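Local coordinates for protein FmtA (Staphylococcus aureus, PDB 5ZH8), which hydrolyses the ester bonds that hold D-alanine on wall teichoic acid and lipoteichoic acid, and affects the level of methicillin resistance, at residues A[161-166]-A[199-204]; A[188-193]-A[222-227]. All coordinates share one frame; numbering follows the deposited sequence.

Contact 1: residues A[161-166]-A[199-204]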
ATOM      1  N   THR A 161     -13.666 -27.467  14.693  1.00 88.69           N
ATOM      2  CA  THR A 161     -13.164 -26.269  15.363  1.00 88.64           C
ATOM      3  C   THR A 161     -13.514 -26.289  16.851  1.00 91.19           C
ATOM      4  O   THR A 161     -14.587 -26.755  17.229  1.00 91.63           O
ATOM      5  CB  THR A 161     -13.740 -24.999  14.694  1.00 84.70           C
ATOM      6  OG1 THR A 161     -13.688 -23.898  15.607  1.00 85.01           O
ATOM      7  CG2 THR A 161     -15.190 -25.218  14.259  1.00 82.68           C
ATOM      8  N   SER A 162     -12.609 -25.768  17.679  1.00 93.31           N
ATOM      9  CA  SER A 162     -12.735 -25.797  19.151  1.00 96.58           C
ATOM     10  C   SER A 162     -14.149 -25.456  19.645  1.00 95.30           C
ATOM     11  O   SER A 162     -14.637 -26.034  20.613  1.00 97.79           O
ATOM     12  CB  SER A 162     -11.723 -24.833  19.809  1.00 98.14           C
ATOM     13  OG  SER A 162     -10.727 -24.383  18.899  1.00 96.84           O
ATOM     14  N   LYS A 163     -14.783 -24.496  18.978  1.00 91.54           N
ATOM     15  CA  LYS A 163     -16.167 -24.131  19.223  1.00 90.00           C
ATOM     16  C   LYS A 163     -16.881 -24.074  17.873  1.00 85.98           C
ATOM     17  O   LYS A 163     -16.231 -23.899  16.843  1.00 84.12           O
ATOM     18  CB  LYS A 163     -16.223 -22.771  19.925  1.00 89.99           C
ATOM     19  CG  LYS A 163     -15.449 -22.731  21.238  1.00 94.27           C
ATOM     20  CD  LYS A 163     -15.601 -21.402  21.967  1.00 94.63           C
ATOM     21  CE  LYS A 163     -14.793 -20.278  21.320  1.00 92.66           C
ATOM     22  NZ  LYS A 163     -13.320 -20.370  21.557  1.00 95.08           N
ATOM     23  N   PRO A 164     -18.221 -24.209  17.865  1.00 84.80           N
ATOM     24  CA  PRO A 164     -18.948 -24.149  16.595  1.00 81.20           C
ATOM     25  C   PRO A 164     -18.970 -22.744  16.010  1.00 77.78           C
ATOM     26  O   PRO A 164     -19.100 -21.775  16.754  1.00 78.27           O
ATOM     27  CB  PRO A 164     -20.363 -24.584  16.981  1.00 81.76           C
ATOM     28  CG  PRO A 164     -20.496 -24.196  18.410  1.00 84.31           C
ATOM     29  CD  PRO A 164     -19.133 -24.404  19.008  1.00 86.90           C
ATOM     30  N   ILE A 165     -18.830 -22.645  14.692  1.00 74.74           N
ATOM     31  CA  ILE A 165     -18.842 -21.360  13.987  1.00 71.34           C
ATOM     32  C   ILE A 165     -20.028 -21.285  13.032  1.00 68.27           C
ATOM     33  O   ILE A 165     -20.030 -21.982  12.021  1.00 67.06           O
ATOM     34  CB  ILE A 165     -17.583 -21.204  13.109  1.00 70.61           C
ATOM     35  CG1 ILE A 165     -16.299 -21.371  13.925  1.00 73.43           C
ATOM     36  CG2 ILE A 165     -17.609 -19.870  12.363  1.00 67.87           C
ATOM     37  CD1 ILE A 165     -15.073 -21.586  13.055  1.00 73.33           C
ATOM     38  N   PRO A 166     -21.036 -20.446  13.328  1.00 66.85           N
ATOM     39  CA  PRO A 166     -22.131 -20.344  12.362  1.00 64.58           C
ATOM     40  C   PRO A 166     -21.660 -19.719  11.052  1.00 61.75           C
ATOM     41  O   PRO A 166     -20.719 -18.923  11.059  1.00 61.26           O
ATOM     42  CB  PRO A 166     -23.157 -19.446  13.071  1.00 64.49           C
ATOM     43  CG  PRO A 166     -22.394 -18.717  14.113  1.00 65.70           C
ATOM     44  CD  PRO A 166     -21.257 -19.605  14.518  1.00 67.77           C
ATOM     45  N   ARG A 199      -5.026 -24.436  11.469  1.00 89.69           N
ATOM     46  CA  ARG A 199      -4.703 -23.255  12.263  1.00 90.15           C
ATOM     47  C   ARG A 199      -5.805 -22.980  13.277  1.00 89.88           C
ATOM     48  O   ARG A 199      -5.522 -22.627  14.411  1.00 92.04           O
ATOM     49  CB  ARG A 199      -4.509 -22.037  11.376  1.00 87.36           C
ATOM     50  CG  ARG A 199      -3.359 -22.162  10.393  1.00 88.25           C
ATOM     51  CD  ARG A 199      -2.767 -20.799  10.105  1.00 86.99           C
ATOM     52  NE  ARG A 199      -2.012 -20.315  11.260  1.00 89.89           N
ATOM     53  CZ  ARG A 199      -1.813 -19.034  11.570  1.00 89.31           C
ATOM     54  NH1 ARG A 199      -2.321 -18.045  10.827  1.00 85.60           N
ATOM     55  NH2 ARG A 199      -1.103 -18.734  12.656  1.00 92.44           N
ATOM     56  N   GLY A 200      -7.055 -23.091  12.833  1.00 87.66           N
ATOM     57  CA  GLY A 200      -8.207 -23.043  13.714  1.00 87.84           C
ATOM     58  C   GLY A 200      -8.469 -21.695  14.354  1.00 87.28           C
ATOM     59  O   GLY A 200      -8.201 -20.635  13.774  1.00 84.85           O
ATOM     60  N   ILE A 201      -8.983 -21.750  15.579  1.00 89.76           N
ATOM     61  CA  ILE A 201      -9.508 -20.573  16.283  1.00 89.35           C
ATOM     62  C   ILE A 201      -8.446 -19.863  17.115  1.00 92.26           C
ATOM     63  O   ILE A 201      -7.521 -20.487  17.637  1.00 95.79           O
ATOM     64  CB  ILE A 201     -10.749 -20.957  17.150  1.00 90.17           C
ATOM     65  CG1 ILE A 201     -12.025 -20.610  16.394  1.00 86.50           C
ATOM     66  CG2 ILE A 201     -10.824 -20.219  18.487  1.00 92.27           C
ATOM     67  CD1 ILE A 201     -12.104 -21.241  15.024  1.00 84.50           C
ATOM     68  N   ASP A 202      -8.608 -18.549  17.227  1.00 91.28           N
ATOM     69  CA  ASP A 202      -7.795 -17.718  18.097  1.00 94.01           C
ATOM     70  C   ASP A 202      -8.684 -17.219  19.243  1.00 95.76           C
ATOM     71  O   ASP A 202      -9.546 -16.357  19.023  1.00 92.90           O
ATOM     72  CB  ASP A 202      -7.228 -16.545  17.304  1.00 91.38           C
ATOM     73  CG  ASP A 202      -6.308 -15.676  18.128  1.00 93.59           C
ATOM     74  OD1 ASP A 202      -5.663 -16.197  19.060  1.00 97.34           O
ATOM     75  OD2 ASP A 202      -6.222 -14.467  17.834  1.00 91.59           O
ATOM     76  N   PRO A 203      -8.504 -17.776  20.460  1.00100.96           N
ATOM     77  CA  PRO A 203      -9.438 -17.511  21.555  1.00102.95           C
ATOM     78  C   PRO A 203      -9.718 -16.042  21.819  1.00102.75           C
ATOM     79  O   PRO A 203     -10.879 -15.673  21.884  1.00101.55           O
ATOM     80  CB  PRO A 203      -8.756 -18.152  22.761  1.00107.69           C
ATOM     81  CG  PRO A 203      -8.014 -19.302  22.183  1.00108.40           C
ATOM     82  CD  PRO A 203      -7.604 -18.895  20.794  1.00104.71           C
ATOM     83  N   LYS A 204      -8.677 -15.222  21.960  1.00104.77           N
ATOM     84  CA  LYS A 204      -8.832 -13.793  22.274  1.00105.12           C
ATOM     85  C   LYS A 204      -9.678 -13.038  21.242  1.00101.31           C
ATOM     86  O   LYS A 204     -10.382 -12.094  21.585  1.00100.66           O
ATOM     87  CB  LYS A 204      -7.461 -13.117  22.450  1.00107.45           C
ATOM     88  CG  LYS A 204      -6.580 -13.042  21.205  1.00105.48           C
ATOM     89  CD  LYS A 204      -5.224 -12.406  21.504  1.00108.12           C
ATOM     90  CE  LYS A 204      -4.330 -13.287  22.374  1.00112.93           C
ATOM     91  NZ  LYS A 204      -4.077 -14.626  21.770  1.00112.83           N
TER

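Contact 2: residues A[188-193]-A[222-227]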
ATOM      1  N   ASN A 188      -5.103 -25.623  -4.657  1.00 76.96           N
ATOM      2  CA  ASN A 188      -6.554 -25.528  -4.813  1.00 74.09           C
ATOM      3  C   ASN A 188      -7.257 -25.014  -3.559  1.00 71.94           C
ATOM      4  O   ASN A 188      -6.646 -24.896  -2.491  1.00 72.68           O
ATOM      5  CB  ASN A 188      -7.117 -26.897  -5.198  1.00 75.65           C
ATOM      6  CG  ASN A 188      -6.730 -27.981  -4.216  1.00 78.05           C
ATOM      7  OD1 ASN A 188      -6.977 -27.867  -3.019  1.00 77.15           O
ATOM      8  ND2 ASN A 188      -6.120 -29.040  -4.724  1.00 81.25           N
ATOM      9  N   LEU A 189      -8.549 -24.726  -3.707  1.00 69.21           N
ATOM     10  CA  LEU A 189      -9.374 -24.249  -2.601  1.00 67.48           C
ATOM     11  C   LEU A 189      -9.343 -25.217  -1.424  1.00 69.78           C
ATOM     12  O   LEU A 189      -9.257 -24.788  -0.279  1.00 69.73           O
ATOM     13  CB  LEU A 189     -10.816 -24.042  -3.068  1.00 65.25           C
ATOM     14  CG  LEU A 189     -11.826 -23.488  -2.057  1.00 63.36           C
ATOM     15  CD1 LEU A 189     -11.395 -22.126  -1.538  1.00 62.04           C
ATOM     16  CD2 LEU A 189     -13.213 -23.403  -2.675  1.00 61.73           C
ATOM     17  N   ASP A 190      -9.408 -26.517  -1.714  1.00 72.41           N
ATOM     18  CA  ASP A 190      -9.437 -27.561  -0.676  1.00 74.69           C
ATOM     19  C   ASP A 190      -8.244 -27.479   0.273  1.00 76.51           C
ATOM     20  O   ASP A 190      -8.414 -27.488   1.492  1.00 76.67           O
ATOM     21  CB  ASP A 190      -9.508 -28.967  -1.299  1.00 77.36           C
ATOM     22  CG  ASP A 190     -10.939 -29.432  -1.539  1.00 76.63           C
ATOM     23  OD1 ASP A 190     -11.589 -28.925  -2.478  1.00 74.84           O
ATOM     24  OD2 ASP A 190     -11.415 -30.313  -0.791  1.00 78.21           O
ATOM     25  N   GLN A 191      -7.042 -27.398  -0.289  1.00 78.15           N
ATOM     26  CA  GLN A 191      -5.825 -27.320   0.517  1.00 80.43           C
ATOM     27  C   GLN A 191      -5.793 -26.050   1.362  1.00 78.12           C
ATOM     28  O   GLN A 191      -5.377 -26.080   2.518  1.00 79.61           O
ATOM     29  CB  GLN A 191      -4.579 -27.398  -0.368  1.00 82.64           C
ATOM     30  CG  GLN A 191      -4.367 -28.769  -0.992  1.00 85.87           C
ATOM     31  CD  GLN A 191      -3.131 -28.841  -1.868  1.00 88.50           C
ATOM     32  OE1 GLN A 191      -2.218 -28.025  -1.750  1.00 89.03           O
ATOM     33  NE2 GLN A 191      -3.087 -29.839  -2.748  1.00 90.93           N
ATOM     34  N   ALA A 192      -6.240 -24.941   0.784  1.00 74.75           N
ATOM     35  CA  ALA A 192      -6.313 -23.673   1.508  1.00 72.82           C
ATOM     36  C   ALA A 192      -7.222 -23.769   2.735  1.00 72.35           C
ATOM     37  O   ALA A 192      -6.832 -23.360   3.829  1.00 72.96           O
ATOM     38  CB  ALA A 192      -6.794 -22.561   0.588  1.00 69.59           C
ATOM     39  N   VAL A 193      -8.425 -24.317   2.550  1.00 71.26           N
ATOM     40  CA  VAL A 193      -9.396 -24.444   3.648  1.00 70.68           C
ATOM     41  C   VAL A 193      -9.008 -25.556   4.629  1.00 73.63           C
ATOM     42  O   VAL A 193      -9.333 -25.475   5.814  1.00 73.87           O
ATOM     43  CB  VAL A 193     -10.846 -24.642   3.134  1.00 68.66           C
ATOM     44  CG1 VAL A 193     -11.823 -24.848   4.290  1.00 68.76           C
ATOM     45  CG2 VAL A 193     -11.259 -23.455   2.276  1.00 65.43           C
ATOM     46  N   VAL A 222     -17.852 -24.346   1.370  1.00 55.66           N
ATOM     47  CA  VAL A 222     -19.213 -24.692   1.793  1.00 55.30           C
ATOM     48  C   VAL A 222     -20.132 -24.744   0.568  1.00 54.19           C
ATOM     49  O   VAL A 222     -20.905 -25.695   0.393  1.00 55.03           O
ATOM     50  CB  VAL A 222     -19.763 -23.682   2.839  1.00 54.19           C
ATOM     51  CG1 VAL A 222     -21.270 -23.839   3.032  1.00 53.93           C
ATOM     52  CG2 VAL A 222     -19.041 -23.835   4.174  1.00 55.62           C
ATOM     53  N   ILE A 223     -20.029 -23.719  -0.279  1.00 52.09           N
ATOM     54  CA  ILE A 223     -20.798 -23.661  -1.520  1.00 51.24           C
ATOM     55  C   ILE A 223     -20.516 -24.896  -2.367  1.00 52.78           C
ATOM     56  O   ILE A 223     -21.438 -25.546  -2.849  1.00 53.35           O
ATOM     57  CB  ILE A 223     -20.492 -22.377  -2.330  1.00 49.43           C
ATOM     58  CG1 ILE A 223     -21.037 -21.144  -1.600  1.00 47.85           C
ATOM     59  CG2 ILE A 223     -21.085 -22.447  -3.734  1.00 49.36           C
ATOM     60  CD1 ILE A 223     -20.458 -19.835  -2.082  1.00 46.43           C
ATOM     61  N   GLU A 224     -19.239 -25.218  -2.541  1.00 53.66           N
ATOM     62  CA  GLU A 224     -18.862 -26.371  -3.349  1.00 55.68           C
ATOM     63  C   GLU A 224     -19.405 -27.677  -2.774  1.00 57.44           C
ATOM     64  O   GLU A 224     -19.908 -28.518  -3.515  1.00 58.31           O
ATOM     65  CB  GLU A 224     -17.342 -26.459  -3.500  1.00 56.60           C
ATOM     66  CG  GLU A 224     -16.762 -25.436  -4.461  1.00 55.39           C
ATOM     67  CD  GLU A 224     -15.296 -25.673  -4.750  1.00 56.94           C
ATOM     68  OE1 GLU A 224     -14.625 -26.372  -3.954  1.00 58.78           O
ATOM     69  OE2 GLU A 224     -14.815 -25.155  -5.780  1.00 56.66           O
ATOM     70  N   GLU A 225     -19.311 -27.821  -1.452  1.00 57.99           N
ATOM     71  CA  GLU A 225     -19.695 -29.056  -0.767  1.00 60.10           C
ATOM     72  C   GLU A 225     -21.205 -29.299  -0.816  1.00 59.64           C
ATOM     73  O   GLU A 225     -21.627 -30.420  -1.050  1.00 61.59           O
ATOM     74  CB  GLU A 225     -19.223 -29.019   0.695  1.00 60.94           C
ATOM     75  CG  GLU A 225     -19.280 -30.354   1.418  1.00 63.76           C
ATOM     76  CD  GLU A 225     -18.236 -31.341   0.935  1.00 66.45           C
ATOM     77  OE1 GLU A 225     -17.130 -30.903   0.525  1.00 66.43           O
ATOM     78  OE2 GLU A 225     -18.525 -32.562   0.978  1.00 68.66           O
ATOM     79  N   VAL A 226     -22.004 -28.255  -0.590  1.00 57.51           N
ATOM     80  CA  VAL A 226     -23.467 -28.395  -0.568  1.00 57.19           C
ATOM     81  C   VAL A 226     -24.040 -28.593  -1.959  1.00 56.97           C
ATOM     82  O   VAL A 226     -25.038 -29.293  -2.117  1.00 58.34           O
ATOM     83  CB  VAL A 226     -24.191 -27.195   0.091  1.00 55.50           C
ATOM     84  CG1 VAL A 226     -23.769 -27.029   1.539  1.00 55.94           C
ATOM     85  CG2 VAL A 226     -23.983 -25.914  -0.698  1.00 53.67           C
ATOM     86  N   THR A 227     -23.416 -27.975  -2.958  1.00 55.63           N
ATOM     87  CA  THR A 227     -23.880 -28.063  -4.341  1.00 55.60           C
ATOM     88  C   THR A 227     -23.271 -29.256  -5.080  1.00 57.75           C
ATOM     89  O   THR A 227     -23.773 -29.663  -6.129  1.00 58.59           O
ATOM     90  CB  THR A 227     -23.533 -26.787  -5.135  1.00 53.74           C
ATOM     91  OG1 THR A 227     -22.110 -26.660  -5.262  1.00 53.86           O
ATOM     92  CG2 THR A 227     -24.089 -25.546  -4.445  1.00 51.63           C
TER

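Contact 1: residues A[161-166]-A[199-204]
Ile201 pushes its side chain into the bend of the loop 161-166 and meets four of its residues. The close-packed part lies at the inner end, where Ile201 and Ile165 reach toward each other methyl to methyl, CD1 of Ile201 lying 3.6 Å from CD1 of Ile165. The Ile165 side chain gets there with CG1 anti to its carbonyl carbon (chi1 -56°) and CD1 running on in extended form. Thr161 borders the same methyl with its OG1. That hydroxyl is turned back on its own loop, donating a 2.8 Å bond from Thr161 OG1 to Lys163 O that lies in the carbonyl plane, with a C=O...O angle of 147°, and so closes the bend beside the isoleucine. Leu177 (against Ile201) and Ser175 (against Ile165), from the loop before helix 189-199, add to the packing, and backbone hydrogen bonds of Gly200 with Tyr178 and Asp202 with Gly176 join 199-204 to that loop.

The outer side is looser. Ser162, which is exposed, brings OG no nearer than 3.8 Å to CB of Ile201. Lys163 passes across the isoleucine at about a right angle, its chain bent at the last two torsions so that NZ stands 4.0 Å from CG2 of Ile201; the ammonium group makes a cation-pi contact with Tyr206. These are surface loops of the beta-lactamase-like fold. No hydrogen bond or salt bridge spans them, which implies that 199-204 meets the other almost wholly through Ile201, by apolar packing on Ile165 and van der Waals contact with its polar neighbours, while the Thr161 hydroxyl is bonded within its own loop.

Contact 2: residues A[188-193]-A[222-227]
Leu189 and Glu224 come at each other from opposite directions, and the methyl CD2 of Leu189 settles over the flat face of the Glu224 carboxylate. CD2 of Leu189 is 3.7 Å from CD of Glu224, above the plane of the group, shifted toward its oxygens, and closer to OE1 of Glu224 (3.5 Å) than to OE2. Leu189 extends this methyl with CG anti to the backbone N (chi1 -178°); Glu224 answers with a chain stretched out beyond CG. Leu217 and Ala220 flank the leucine too, so it lies against one side of helix 213-227. The contact thus pairs two consecutive helices of the beta-lactamase-like fold, at the N-terminal turn of 189-199 and the last turns of 213-227. Asn188 caps the first of these: its OD1 accepts from Gln191 N at 2.8 Å, nearly in line with the amide C=O. Beside the leucine, OD1 of Asp190 and OE1 of Glu224 lie 4.2 Å apart, and Lys221 forms a salt bridge to each, which would offset the repulsion between the two acids. The other oxygen, Glu224 OE2, accepts from the backbone N of Tyr231, fixing the buried carboxylate from both its oxygens.

Overall arrangement
The segments interleave along the chain: 161-166, 188-193, 199-204, then 222-227. Helix 189-199 connects the two contacts, since its first turn belongs to contact 2 and its C-terminal end leads into the loop of contact 1. The centres are 18 Å apart and the nearest atoms about 7 Å, without touching. Both lie on the same side of the chain's centre, contact 1 at the surface and contact 2 buried. A second link runs through Val152, which is hydrogen-bonded to Ile165 and packed against Val222. Contact 2 pairs helices 189-199 and 213-227, and contact 1 joins the loop after the first of them to the loop before helix 167-171, all in the helical part of the beta-lactamase-like fold.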